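Probable zinc protease PqqL (Escherichia coli, PDB 6OFT) probably acts as a periplasmic zinc-dependent peptidase of the M16 family, hydrolysing peptide bonds, and is represented here by its N-terminal half. Local coordinates at residues Gln318-Arg323 with Gln422-Asn427; Leu263-Val268 with Ser310-Pro315; Gly136-Glu141 with Asp176-Val181; His54-Met59 with Ala124-Leu129; Glu77-Arg82 with Leu110-Ala115. All blocks are in the same frame, centred on the assembly; numbering follows the deposited sequence.

Contact 1: residues Gln318-Arg323 with Gln422-Asn427; sequences QSLFFR and QQLRKN
Leu-320, in the strand segment 318-323, and Leu-424, near the C-terminal end of helix 414-425, have the nearest CA atoms of the two segments at 9.1 Å, a spacing that only side chains can bridge. The bridge is purely apolar. Leu-424 points at the strand, its CG anti to the backbone N (chi1 174°), which carries the CD2 methyl forward between two strand side chains. That methyl meets the Phe-322 ring at its edge, near the ring plane, with Leu-424 CD2 lying 3.8 Å from Phe-322 CZ and 3.9 Å from Phe-322 CE1. The two side chains approach from opposite directions, the ring's far corner meeting the methyl. Leu-320 supplies a second, looser contact, its CD2 standing 4.2 Å from Leu-424 CD2. Its chi1 of -107° is close to eclipsed, a mildly strained setting. All three residues are buried, although the segments cover just 108 Å² of each other's surface in total, so much of their packing comes from other parts of the domain. Arg-425, next in sequence, turns its guanidinium to a salt bridge with Asp-346. Around the contact, Trp-280 of helix 271-296 touches both Leu-320 and Leu-424, while Leu-338 and Leu-342 of helix 331-348 pack on Phe-322, which also meets the rings of Phe-287 and Trp-421. Helix 414-425 thus lies with helices 271-296 and 331-348 on one face of the five-stranded sheet.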
# COMPACT_ATOMS: atom_id res chain seq x y z
N GLN A 318 -5.35 -8.89 4.53
CA GLN A 318 -5.08 -7.73 5.36
C GLN A 318 -4.88 -8.08 6.83
O GLN A 318 -5.25 -9.17 7.30
CB GLN A 318 -6.25 -6.73 5.24
CG GLN A 318 -7.57 -7.19 5.87
CD GLN A 318 -8.68 -6.20 5.66
OE1 GLN A 318 -8.50 -5.00 5.86
NE2 GLN A 318 -9.86 -6.67 5.27
N SER A 319 -4.35 -7.12 7.57
CA SER A 319 -4.26 -7.19 9.01
C SER A 319 -4.94 -5.99 9.61
O SER A 319 -4.74 -4.86 9.16
CB SER A 319 -2.83 -7.28 9.50
OG SER A 319 -2.84 -7.48 10.91
N LEU A 320 -5.74 -6.25 10.63
CA LEU A 320 -6.38 -5.21 11.43
C LEU A 320 -5.72 -5.27 12.79
O LEU A 320 -5.76 -6.31 13.45
CB LEU A 320 -7.89 -5.49 11.55
CG LEU A 320 -8.84 -4.61 10.76
CD1 LEU A 320 -8.81 -4.96 9.29
CD2 LEU A 320 -10.25 -4.82 11.25
N PHE A 321 -5.05 -4.18 13.19
CA PHE A 321 -4.41 -4.13 14.51
C PHE A 321 -4.95 -3.04 15.42
O PHE A 321 -5.42 -2.00 14.95
CB PHE A 321 -2.88 -4.05 14.41
CG PHE A 321 -2.29 -2.81 13.79
CD1 PHE A 321 -1.95 -1.71 14.57
CD2 PHE A 321 -2.02 -2.76 12.42
CE1 PHE A 321 -1.40 -0.57 14.00
CE2 PHE A 321 -1.44 -1.62 11.85
CZ PHE A 321 -1.12 -0.54 12.65
N PHE A 322 -4.84 -3.25 16.74
CA PHE A 322 -5.28 -2.31 17.77
C PHE A 322 -4.09 -2.06 18.67
O PHE A 322 -3.60 -2.98 19.31
CB PHE A 322 -6.49 -2.86 18.54
CG PHE A 322 -7.66 -3.21 17.65
CD1 PHE A 322 -7.81 -4.50 17.14
CD2 PHE A 322 -8.60 -2.25 17.30
CE1 PHE A 322 -8.87 -4.81 16.29
CE2 PHE A 322 -9.67 -2.57 16.45
CZ PHE A 322 -9.80 -3.85 15.95
N ARG A 323 -3.58 -0.83 18.65
CA ARG A 323 -2.39 -0.44 19.39
C ARG A 323 -2.62 0.64 20.44
O ARG A 323 -3.39 1.57 20.21
CB ARG A 323 -1.29 -0.01 18.39
CG ARG A 323 0.04 0.41 19.03
CD ARG A 323 1.06 0.85 18.00
NE ARG A 323 1.43 -0.23 17.08
CZ ARG A 323 2.28 -1.20 17.38
NH1 ARG A 323 2.85 -1.25 18.58
NH2 ARG A 323 2.58 -2.14 16.48
N GLN A 422 -17.86 -9.28 16.82
CA GLN A 422 -17.85 -10.62 17.41
C GLN A 422 -17.10 -11.62 16.53
O GLN A 422 -16.37 -12.46 17.05
CB GLN A 422 -19.26 -11.11 17.75
CG GLN A 422 -19.25 -12.15 18.86
CD GLN A 422 -20.53 -12.94 18.91
OE1 GLN A 422 -20.65 -14.00 18.29
NE2 GLN A 422 -21.50 -12.46 19.66
N GLN A 423 -17.24 -11.51 15.19
CA GLN A 423 -16.53 -12.37 14.24
C GLN A 423 -15.02 -12.14 14.27
O GLN A 423 -14.25 -13.11 14.29
CB GLN A 423 -17.07 -12.17 12.82
CG GLN A 423 -18.43 -12.83 12.61
CD GLN A 423 -19.12 -12.34 11.35
OE1 GLN A 423 -18.76 -11.30 10.78
NE2 GLN A 423 -20.13 -13.07 10.91
N LEU A 424 -14.62 -10.88 14.31
CA LEU A 424 -13.20 -10.48 14.37
C LEU A 424 -12.59 -10.99 15.67
O LEU A 424 -11.53 -11.51 15.62
CB LEU A 424 -13.07 -8.96 14.30
CG LEU A 424 -11.66 -8.40 14.49
CD1 LEU A 424 -10.76 -8.80 13.34
CD2 LEU A 424 -11.67 -6.91 14.64
N ARG A 425 -13.30 -10.89 16.76
CA ARG A 425 -12.79 -11.30 18.08
C ARG A 425 -12.69 -12.83 18.21
O ARG A 425 -12.00 -13.27 19.09
CB ARG A 425 -13.61 -10.63 19.18
CG ARG A 425 -13.49 -9.11 19.23
CD ARG A 425 -12.15 -8.68 19.78
NE ARG A 425 -12.17 -8.69 21.23
CZ ARG A 425 -11.10 -8.74 22.00
NH1 ARG A 425 -9.90 -8.77 21.47
NH2 ARG A 425 -11.25 -8.76 23.29
N LYS A 426 -13.37 -13.60 17.39
CA LYS A 426 -13.28 -15.08 17.43
C LYS A 426 -12.20 -15.53 16.43
O LYS A 426 -11.97 -16.71 16.34
CB LYS A 426 -14.61 -15.68 17.01
CG LYS A 426 -15.74 -15.62 18.02
CD LYS A 426 -15.35 -15.64 19.47
CE LYS A 426 -16.54 -15.77 20.41
NZ LYS A 426 -16.43 -16.96 21.29
N ASN A 427 -11.59 -14.63 15.70
CA ASN A 427 -10.58 -14.97 14.67
C ASN A 427 -9.32 -15.53 15.34
O ASN A 427 -8.69 -14.82 16.10
CB ASN A 427 -10.39 -13.80 13.70
CG ASN A 427 -9.36 -13.99 12.62
OD1 ASN A 427 -8.67 -14.97 12.58
ND2 ASN A 427 -9.28 -13.02 11.73

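Contact 2: residues Leu263-Val268 with Ser310-Pro315; sequences LPMVQV and SVKIAP
Met-265 reaches toward Lys-312 with a stretched chain, chi1 (-179°) and chi2 (169°) both near anti, and the sulfur comes to rest alongside the base of the lysine. Met-265 SD lies 4.3 Å from Lys-312 CB, a loose van der Waals distance. The terminal methyl is turned by a chi3 of -121°, away from any staggered position. Lys-312 is itself fully extended, but its chain leads away from the methionine, and the ammonium forms a salt bridge with Asp-94; it therefore offers Met-265 just the aliphatic start of its side chain. Gln-267 is bent at chi2 (-85°), which brings its amide nearer the other segment. Gln-267 OE1 ends 4.4 Å from Pro-315 O, proximity between two acceptors and not a bond. Met-265 gives the largest single share of the 177 Å² buried, with Pro-315 and Lys-312 next. Strands 256-264 and 303-314 do not pair here: strand 317-326 runs between them, bonded to Leu-263 through Gln-318 and to Val-311 through Ser-319. Ile-313 and Ala-314 form a classic beta bulge at the end of their strand. Met-265 thus spans the end of the middle strand, touching Gln-318, with helix 271-296 against Val-266 and Leu-390 of helix 378-391 against Lys-312.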
# COMPACT_ATOMS: atom_id res chain seq x y z
N LEU A 263 -6.89 -11.30 8.21
CA LEU A 263 -8.16 -11.72 7.59
C LEU A 263 -8.18 -11.44 6.08
O LEU A 263 -7.46 -10.54 5.64
CB LEU A 263 -9.35 -11.00 8.29
CG LEU A 263 -9.41 -9.45 8.21
CD1 LEU A 263 -10.83 -8.97 8.28
CD2 LEU A 263 -8.60 -8.80 9.33
N PRO A 264 -9.07 -12.10 5.30
CA PRO A 264 -9.14 -11.79 3.86
C PRO A 264 -9.45 -10.33 3.58
O PRO A 264 -10.12 -9.65 4.37
CB PRO A 264 -10.28 -12.69 3.36
CG PRO A 264 -10.30 -13.83 4.32
CD PRO A 264 -10.00 -13.20 5.65
N MET A 265 -8.92 -9.83 2.47
CA MET A 265 -9.17 -8.46 2.06
C MET A 265 -10.05 -8.49 0.82
O MET A 265 -9.65 -9.06 -0.19
CB MET A 265 -7.87 -7.71 1.79
CG MET A 265 -8.10 -6.27 1.38
SD MET A 265 -6.57 -5.36 1.38
CE MET A 265 -6.97 -4.08 2.57
N VAL A 266 -11.25 -7.88 0.90
CA VAL A 266 -12.15 -7.84 -0.25
C VAL A 266 -11.81 -6.65 -1.14
O VAL A 266 -11.43 -5.58 -0.66
CB VAL A 266 -13.67 -7.95 0.10
CG1 VAL A 266 -14.29 -6.58 0.46
CG2 VAL A 266 -14.46 -8.63 -1.01
N GLN A 267 -11.87 -6.89 -2.44
CA GLN A 267 -11.63 -5.87 -3.45
C GLN A 267 -12.97 -5.13 -3.61
O GLN A 267 -14.00 -5.79 -3.76
CB GLN A 267 -11.23 -6.54 -4.78
CG GLN A 267 -9.98 -7.41 -4.68
CD GLN A 267 -8.72 -6.61 -4.84
OE1 GLN A 267 -8.28 -5.89 -3.93
NE2 GLN A 267 -8.11 -6.72 -6.02
N VAL A 268 -12.96 -3.79 -3.55
CA VAL A 268 -14.19 -3.01 -3.70
C VAL A 268 -14.51 -2.85 -5.20
O VAL A 268 -13.94 -2.00 -5.89
CB VAL A 268 -14.17 -1.65 -2.92
CG1 VAL A 268 -15.45 -0.85 -3.15
CG2 VAL A 268 -13.95 -1.88 -1.42
N SER A 310 -5.93 -0.81 9.47
CA SER A 310 -5.94 -1.94 8.57
C SER A 310 -4.75 -1.75 7.62
O SER A 310 -4.45 -0.62 7.23
CB SER A 310 -7.25 -2.03 7.79
OG SER A 310 -7.48 -0.89 6.98
N VAL A 311 -4.04 -2.83 7.31
CA VAL A 311 -2.90 -2.81 6.40
C VAL A 311 -2.99 -4.01 5.44
O VAL A 311 -3.38 -5.09 5.86
CB VAL A 311 -1.52 -2.70 7.14
CG1 VAL A 311 -1.25 -3.91 8.05
CG2 VAL A 311 -0.36 -2.46 6.17
N LYS A 312 -2.66 -3.79 4.14
CA LYS A 312 -2.59 -4.85 3.13
C LYS A 312 -1.34 -5.68 3.44
O LYS A 312 -0.27 -5.11 3.69
CB LYS A 312 -2.48 -4.23 1.72
CG LYS A 312 -2.28 -5.24 0.59
CD LYS A 312 -2.00 -4.54 -0.72
CE LYS A 312 -1.39 -5.46 -1.75
NZ LYS A 312 -1.24 -4.79 -3.06
N ILE A 313 -1.47 -7.03 3.48
CA ILE A 313 -0.33 -7.90 3.78
C ILE A 313 0.02 -8.81 2.59
O ILE A 313 1.14 -9.32 2.52
CB ILE A 313 -0.49 -8.69 5.12
CG1 ILE A 313 -1.63 -9.74 5.05
CG2 ILE A 313 -0.65 -7.73 6.32
CD1 ILE A 313 -1.66 -10.75 6.22
N ALA A 314 -0.94 -9.01 1.67
CA ALA A 314 -0.81 -9.84 0.47
C ALA A 314 -1.91 -9.36 -0.53
O ALA A 314 -2.79 -8.61 -0.09
CB ALA A 314 -1.02 -11.30 0.84
N PRO A 315 -1.91 -9.75 -1.84
CA PRO A 315 -2.99 -9.28 -2.74
C PRO A 315 -4.43 -9.60 -2.27
O PRO A 315 -5.35 -8.86 -2.59
CB PRO A 315 -2.68 -9.96 -4.09
CG PRO A 315 -1.21 -10.28 -4.02
CD PRO A 315 -0.96 -10.62 -2.57

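Contact 3: residues Gly136-Glu141 with Asp176-Val181; sequences GVITEE and DTVATV
Ile-138 and Val-178 form the tight part of this helix-to-helix contact, their CA atoms being the nearest pair of the two segments at 7.4 Å. Each points its side chain at the other helix, and branches mesh at an oblique angle. Ile-138 CG2 is 3.8 Å from Val-178 CG2 and 3.9 Å from Val-178 CG1, so one isoleucine methyl sits against both arms of the valine. Val-178 holds CG1 anti to its backbone N (chi1 167°), which also puts this methyl 3.9 Å from Thr-139 OG1. The latter approach is packing; the threonine hydroxyl is bonded to Arg-135 O, within its own helix. Ile-138 and Val-178 are buried. Thr-139, at the margin, is partly exposed, and beyond it the interface opens to solvent. Asp-176, Ala-179 and Thr-180 are exposed and make no contact with residues 136-141. Thr-180 turns inward on its own helix, its OG1 donating to Asp-176 O at 2.8 Å, in the carbonyl plane with a C=O...O angle of 147°. The final turn of helix 175-180 is also tied across to the longer helix, since Arg-135 donates to Val-178 O through NH1 and to Val-181 O through NH2. Helix 52-59 packs against the buried side: Ile-138 and Val-181 touch Phe-55, and Glu-141 touches His-58, so this helix, which carries the predicted zinc-binding histidines, meets both helix 128-144 and the end of helix 175-180.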
# COMPACT_ATOMS: atom_id res chain seq x y z
N GLY A 136 26.96 -3.59 -7.41
CA GLY A 136 27.49 -2.79 -6.31
C GLY A 136 26.48 -1.81 -5.74
O GLY A 136 26.41 -1.64 -4.52
N VAL A 137 25.67 -1.18 -6.63
CA VAL A 137 24.61 -0.22 -6.32
C VAL A 137 23.55 -0.85 -5.42
O VAL A 137 23.26 -0.32 -4.35
CB VAL A 137 23.99 0.40 -7.62
CG1 VAL A 137 22.69 1.17 -7.34
CG2 VAL A 137 24.99 1.28 -8.33
N ILE A 138 22.99 -1.99 -5.87
CA ILE A 138 21.94 -2.73 -5.16
C ILE A 138 22.44 -3.24 -3.81
O ILE A 138 21.72 -3.10 -2.82
CB ILE A 138 21.31 -3.83 -6.08
CG1 ILE A 138 20.63 -3.15 -7.30
CG2 ILE A 138 20.30 -4.72 -5.31
CD1 ILE A 138 20.43 -4.03 -8.52
N THR A 139 23.68 -3.77 -3.75
CA THR A 139 24.33 -4.25 -2.53
C THR A 139 24.43 -3.12 -1.49
O THR A 139 24.09 -3.34 -0.32
CB THR A 139 25.70 -4.91 -2.85
OG1 THR A 139 25.53 -5.92 -3.86
CG2 THR A 139 26.39 -5.53 -1.62
N GLU A 140 24.81 -1.89 -1.93
CA GLU A 140 24.92 -0.72 -1.06
C GLU A 140 23.55 -0.24 -0.56
O GLU A 140 23.42 0.08 0.63
CB GLU A 140 25.72 0.41 -1.73
CG GLU A 140 27.21 0.17 -1.61
CD GLU A 140 28.10 1.25 -2.18
OE1 GLU A 140 28.72 2.00 -1.39
OE2 GLU A 140 28.20 1.34 -3.43
N GLU A 141 22.54 -0.23 -1.44
CA GLU A 141 21.18 0.17 -1.10
C GLU A 141 20.56 -0.80 -0.09
O GLU A 141 19.87 -0.36 0.83
CB GLU A 141 20.31 0.30 -2.35
CG GLU A 141 20.70 1.48 -3.21
CD GLU A 141 20.02 1.58 -4.56
OE1 GLU A 141 20.23 2.60 -5.25
OE2 GLU A 141 19.29 0.63 -4.93
N ASP A 176 23.42 -12.63 -2.96
CA ASP A 176 24.09 -13.69 -3.68
C ASP A 176 23.50 -13.84 -5.09
O ASP A 176 24.23 -14.16 -6.02
CB ASP A 176 24.09 -15.00 -2.87
CG ASP A 176 24.83 -14.87 -1.55
OD1 ASP A 176 24.19 -14.48 -0.54
OD2 ASP A 176 26.06 -15.14 -1.52
N THR A 177 22.20 -13.52 -5.26
CA THR A 177 21.57 -13.52 -6.59
C THR A 177 22.03 -12.25 -7.34
O THR A 177 22.41 -12.33 -8.51
CB THR A 177 20.05 -13.64 -6.47
OG1 THR A 177 19.74 -14.85 -5.78
CG2 THR A 177 19.35 -13.63 -7.84
N VAL A 178 22.05 -11.10 -6.64
CA VAL A 178 22.49 -9.79 -7.14
C VAL A 178 23.94 -9.87 -7.68
O VAL A 178 24.24 -9.31 -8.74
CB VAL A 178 22.26 -8.68 -6.06
CG1 VAL A 178 22.98 -7.37 -6.39
CG2 VAL A 178 20.77 -8.43 -5.85
N ALA A 179 24.82 -10.63 -6.98
CA ALA A 179 26.22 -10.81 -7.34
C ALA A 179 26.47 -11.74 -8.54
O ALA A 179 27.43 -11.51 -9.27
CB ALA A 179 27.01 -11.31 -6.13
N THR A 180 25.63 -12.79 -8.73
CA THR A 180 25.82 -13.85 -9.74
C THR A 180 24.88 -13.86 -10.96
O THR A 180 25.24 -14.46 -11.98
CB THR A 180 25.74 -15.22 -9.06
OG1 THR A 180 24.45 -15.37 -8.48
CG2 THR A 180 26.84 -15.44 -8.02
N VAL A 181 23.69 -13.24 -10.86
CA VAL A 181 22.70 -13.21 -11.95
C VAL A 181 23.34 -12.66 -13.25
O VAL A 181 24.01 -11.63 -13.23
CB VAL A 181 21.37 -12.49 -11.56
CG1 VAL A 181 21.55 -10.98 -11.40
CG2 VAL A 181 20.24 -12.83 -12.53

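Contact 4: residues His54-Met59 with Ala124-Leu129; sequences HFVEHM and ATFEKL
The Phe-126 ring meets Met-59 and Val-56 obliquely, neither squarely over a face nor at an edge, while Tyr-190 meets it edge-to-face. Within helix 52-59, the Phe-55 ring has Met-59 SD in its plane, at the edge, and the His-54 ring carries His-58 CD2 3.5 Å above one face, offset toward the rim. The closest approach is Met-59 CB to Phe-126 CE1, 3.6 Å, with Met-59 CG 3.7 Å from Phe-126 CD1. Val-56 CG2 is looser, 4.3 Å from Phe-126 CE1. Bends at chi2 (-48°) and chi3 (-54°) curl the methionine back. A water joins the backbones, accepting from Phe-126 N at 3.1 Å and lying 2.6 Å from Met-59 O, to which it can donate. Replacing Phe-126 by an alanine would probably open a gap beside Met-59 and Val-56 and leave Tyr-190 without its aromatic partner. His-54 and His-58, two predicted zinc ligands, and Glu-57, the predicted proton acceptor, form the HxxEH motif of M16 peptidases, the inverse of HExxH, and take no part. His-58 ND1 is hydrogen-bonded to Glu-134, the third predicted ligand. The apolar packing joins the helix to the loop entering helix 128-144, which carries Glu-134, and probably helps hold both ligand-bearing helices together.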
# COMPACT_ATOMS: atom_id res chain seq x y z
N HIS A 54 13.58 -6.20 -9.17
CA HIS A 54 14.17 -4.95 -8.69
C HIS A 54 15.45 -4.62 -9.47
O HIS A 54 15.70 -3.45 -9.78
CB HIS A 54 14.39 -5.03 -7.16
CG HIS A 54 15.12 -3.87 -6.55
ND1 HIS A 54 16.36 -4.05 -5.95
CD2 HIS A 54 14.77 -2.57 -6.45
CE1 HIS A 54 16.72 -2.85 -5.52
NE2 HIS A 54 15.81 -1.93 -5.81
N PHE A 55 16.27 -5.65 -9.79
CA PHE A 55 17.50 -5.49 -10.59
C PHE A 55 17.12 -5.01 -12.01
O PHE A 55 17.72 -4.05 -12.49
CB PHE A 55 18.32 -6.80 -10.62
CG PHE A 55 19.81 -6.68 -10.89
CD1 PHE A 55 20.30 -5.82 -11.88
CD2 PHE A 55 20.72 -7.49 -10.22
CE1 PHE A 55 21.67 -5.72 -12.13
CE2 PHE A 55 22.10 -7.40 -10.48
CZ PHE A 55 22.56 -6.53 -11.44
N VAL A 56 16.08 -5.62 -12.64
CA VAL A 56 15.57 -5.23 -13.97
C VAL A 56 15.19 -3.73 -13.99
O VAL A 56 15.56 -3.02 -14.93
CB VAL A 56 14.41 -6.15 -14.49
CG1 VAL A 56 13.64 -5.51 -15.64
CG2 VAL A 56 14.94 -7.52 -14.91
N GLU A 57 14.48 -3.26 -12.93
CA GLU A 57 14.04 -1.87 -12.74
C GLU A 57 15.21 -0.88 -12.81
O GLU A 57 15.15 0.09 -13.55
CB GLU A 57 13.28 -1.76 -11.41
CG GLU A 57 12.73 -0.37 -11.11
CD GLU A 57 13.20 0.14 -9.76
OE1 GLU A 57 13.96 1.13 -9.74
OE2 GLU A 57 12.84 -0.47 -8.74
N HIS A 58 16.30 -1.17 -12.08
CA HIS A 58 17.54 -0.39 -12.10
C HIS A 58 18.18 -0.38 -13.50
O HIS A 58 18.67 0.65 -13.95
CB HIS A 58 18.53 -0.97 -11.07
CG HIS A 58 18.30 -0.47 -9.68
ND1 HIS A 58 19.20 0.36 -9.06
CD2 HIS A 58 17.26 -0.69 -8.84
CE1 HIS A 58 18.70 0.63 -7.87
NE2 HIS A 58 17.53 0.02 -7.69
N MET A 59 18.10 -1.51 -14.22
CA MET A 59 18.70 -1.63 -15.55
C MET A 59 18.02 -0.78 -16.62
O MET A 59 18.60 -0.60 -17.69
CB MET A 59 18.79 -3.11 -16.00
CG MET A 59 19.82 -3.96 -15.25
SD MET A 59 21.49 -3.25 -15.05
CE MET A 59 21.92 -2.87 -16.80
N ALA A 124 15.46 -2.36 -23.69
CA ALA A 124 16.55 -2.29 -22.69
C ALA A 124 17.63 -3.30 -23.14
O ALA A 124 17.28 -4.38 -23.61
CB ALA A 124 16.03 -2.67 -21.32
N THR A 125 18.92 -2.94 -23.02
CA THR A 125 20.02 -3.77 -23.55
C THR A 125 20.77 -4.66 -22.55
O THR A 125 21.38 -5.64 -22.99
CB THR A 125 21.03 -2.90 -24.33
OG1 THR A 125 21.51 -1.86 -23.49
CG2 THR A 125 20.43 -2.32 -25.61
N PHE A 126 20.79 -4.32 -21.23
CA PHE A 126 21.50 -5.12 -20.22
C PHE A 126 22.96 -5.39 -20.59
O PHE A 126 23.37 -6.55 -20.64
CB PHE A 126 20.76 -6.45 -19.90
CG PHE A 126 19.32 -6.30 -19.53
CD1 PHE A 126 18.94 -6.06 -18.21
CD2 PHE A 126 18.32 -6.37 -20.50
CE1 PHE A 126 17.59 -5.90 -17.87
CE2 PHE A 126 16.98 -6.22 -20.16
CZ PHE A 126 16.62 -5.98 -18.85
N GLU A 127 23.73 -4.32 -20.86
CA GLU A 127 25.16 -4.40 -21.19
C GLU A 127 25.90 -4.95 -19.98
O GLU A 127 25.64 -4.52 -18.85
CB GLU A 127 25.71 -2.99 -21.53
CG GLU A 127 25.09 -2.33 -22.75
CD GLU A 127 25.31 -0.83 -22.82
OE1 GLU A 127 24.33 -0.08 -22.58
OE2 GLU A 127 26.45 -0.40 -23.11
N LYS A 128 26.81 -5.92 -20.20
CA LYS A 128 27.61 -6.60 -19.18
C LYS A 128 28.21 -5.63 -18.17
O LYS A 128 28.03 -5.81 -16.96
CB LYS A 128 28.73 -7.43 -19.84
CG LYS A 128 29.30 -8.52 -18.94
CD LYS A 128 30.82 -8.51 -18.92
CE LYS A 128 31.38 -9.70 -18.18
NZ LYS A 128 31.07 -9.67 -16.73
N LEU A 129 28.91 -4.59 -18.67
CA LEU A 129 29.57 -3.58 -17.85
C LEU A 129 28.59 -2.82 -16.97
O LEU A 129 28.91 -2.59 -15.80
CB LEU A 129 30.42 -2.63 -18.72
CG LEU A 129 31.79 -3.16 -19.18
CD1 LEU A 129 32.31 -2.38 -20.39
CD2 LEU A 129 32.82 -3.11 -18.06
O HOH W 1 19.80 -1.77 -19.73

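Contact 5: residues Glu77-Arg82 with Leu110-Ala115; sequences ESMGLR and LQQVMA
Met-79 lays its thioether across the side chain of Gln-112 at about a right angle, and van der Waals contact of this kind accounts for everything between the two segments. Met-79 SD stands 3.6 Å from Gln-112 CG, touching the aliphatic part of the glutamine. A bend at chi3 (-74°) swings the methyl onward, so that Met-79 CE reaches 3.8 Å from Val-113 CG2. The same valine methyl receives Leu-81 CD1 at 4.0 Å. Substituting an alanine for Met-79 is likely to strip the cover from Gln-112 CG and leave Val-113 with Leu-81 alone from this loop. The charged pair lies within segment 77-82. Arg-82 grips Glu-77 side-on: NE donates to the syn lone pair of OE2 at 2.9 Å, almost straight (177°), while NH2 reaches OE1 at 3.0 Å, tilted out of both planes. This salt bridge ties the last residue of helix 71-77 to the loop five residues on. Backbone bonds complete the turn, Gly-80 N donating to Glu-77 O and Leu-81 N to Phe-76 O. With Gly-80 at positive phi (71°) as C-prime residue, this is a Schellman motif ending helix 71-77, its following leucine turned in against helix 107-122 and Leu-102 of the six-stranded sheet.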
# COMPACT_ATOMS: atom_id res chain seq x y z
N GLU A 77 18.29 14.78 -18.09
CA GLU A 77 19.03 15.95 -17.58
C GLU A 77 19.00 17.16 -18.55
O GLU A 77 18.85 18.29 -18.10
CB GLU A 77 20.47 15.58 -17.18
CG GLU A 77 20.57 14.88 -15.82
CD GLU A 77 20.47 15.74 -14.56
OE1 GLU A 77 20.75 16.95 -14.63
OE2 GLU A 77 20.13 15.17 -13.50
N SER A 78 19.05 16.91 -19.89
CA SER A 78 18.99 17.95 -20.93
C SER A 78 17.60 18.63 -21.03
O SER A 78 17.46 19.66 -21.68
CB SER A 78 19.40 17.38 -22.29
OG SER A 78 18.35 16.61 -22.87
N MET A 79 16.60 18.04 -20.38
CA MET A 79 15.22 18.55 -20.32
C MET A 79 14.92 19.04 -18.89
O MET A 79 13.77 19.33 -18.57
CB MET A 79 14.21 17.47 -20.75
CG MET A 79 14.44 16.95 -22.18
SD MET A 79 13.14 15.79 -22.68
CE MET A 79 13.59 14.33 -21.70
N GLY A 80 15.97 19.11 -18.06
CA GLY A 80 15.91 19.56 -16.67
C GLY A 80 15.20 18.60 -15.74
O GLY A 80 14.66 19.01 -14.71
N LEU A 81 15.21 17.31 -16.08
CA LEU A 81 14.56 16.26 -15.31
C LEU A 81 15.61 15.40 -14.60
O LEU A 81 16.52 14.88 -15.24
CB LEU A 81 13.60 15.44 -16.23
CG LEU A 81 12.56 16.30 -16.98
CD1 LEU A 81 11.83 15.49 -18.08
CD2 LEU A 81 11.54 16.93 -16.02
N ARG A 82 15.52 15.35 -13.28
CA ARG A 82 16.52 14.71 -12.43
C ARG A 82 16.03 13.45 -11.76
O ARG A 82 14.93 13.43 -11.22
CB ARG A 82 17.03 15.73 -11.38
CG ARG A 82 18.18 15.23 -10.51
CD ARG A 82 19.03 16.38 -10.05
NE ARG A 82 19.92 16.85 -11.12
CZ ARG A 82 20.66 17.95 -11.05
NH1 ARG A 82 20.62 18.71 -9.96
NH2 ARG A 82 21.44 18.30 -12.06
N LEU A 110 7.76 16.33 -24.14
CA LEU A 110 6.74 15.31 -23.88
C LEU A 110 6.99 14.11 -24.78
O LEU A 110 6.96 12.97 -24.32
CB LEU A 110 5.33 15.86 -24.16
CG LEU A 110 4.61 16.64 -23.08
CD1 LEU A 110 3.25 17.10 -23.58
CD2 LEU A 110 4.43 15.79 -21.80
N GLN A 111 7.27 14.39 -26.08
CA GLN A 111 7.56 13.41 -27.12
C GLN A 111 8.84 12.61 -26.82
O GLN A 111 8.86 11.38 -26.97
CB GLN A 111 7.61 14.10 -28.50
CG GLN A 111 7.96 13.20 -29.69
CD GLN A 111 7.21 11.88 -29.74
OE1 GLN A 111 5.97 11.81 -29.61
NE2 GLN A 111 7.98 10.80 -29.92
N GLN A 112 9.90 13.32 -26.39
CA GLN A 112 11.15 12.72 -26.03
C GLN A 112 10.96 11.74 -24.85
O GLN A 112 11.48 10.63 -24.92
CB GLN A 112 12.18 13.82 -25.70
CG GLN A 112 13.53 13.29 -25.25
CD GLN A 112 14.27 12.56 -26.33
OE1 GLN A 112 15.14 13.12 -26.99
NE2 GLN A 112 13.96 11.27 -26.52
N VAL A 113 10.18 12.15 -23.80
CA VAL A 113 9.90 11.30 -22.63
C VAL A 113 9.14 10.03 -23.08
O VAL A 113 9.48 8.92 -22.65
CB VAL A 113 9.17 12.10 -21.50
CG1 VAL A 113 8.61 11.18 -20.43
CG2 VAL A 113 10.10 13.14 -20.86
N MET A 114 8.17 10.18 -23.98
CA MET A 114 7.37 9.07 -24.52
C MET A 114 8.25 8.07 -25.30
O MET A 114 8.01 6.87 -25.25
CB MET A 114 6.26 9.60 -25.43
CG MET A 114 5.10 10.25 -24.69
SD MET A 114 4.38 9.26 -23.36
CE MET A 114 3.73 7.86 -24.26
N ALA A 115 9.27 8.58 -26.01
CA ALA A 115 10.22 7.78 -26.79
C ALA A 115 11.07 6.91 -25.85
O ALA A 115 11.30 5.74 -26.15
CB ALA A 115 11.10 8.67 -27.64

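In the fold
Contacts 1 and 2 belong to one five-stranded sheet and touch directly, Leu-320 CD1 packing 3.6 Å from Ser-310 CB. Contacts 3, 4 and 5 fall within the Insulinase range. Contacts 3 and 4 share helix 128-144, their centres 12 Å apart. Contact 4 holds His-54, Glu-57 and His-58 of the predicted site, and contact 3 adjoins it, the Ile-138 side chain about 4 Å from those of His-54 and His-58. Contact 5 is nested in the chain between the segments of contact 4, yet its centre is about 20 Å from it. Contacts 1 and 4 lie on opposite sides of the chain's centre, their centres about 43 Å apart, so contact 1 lies far from the predicted metal site.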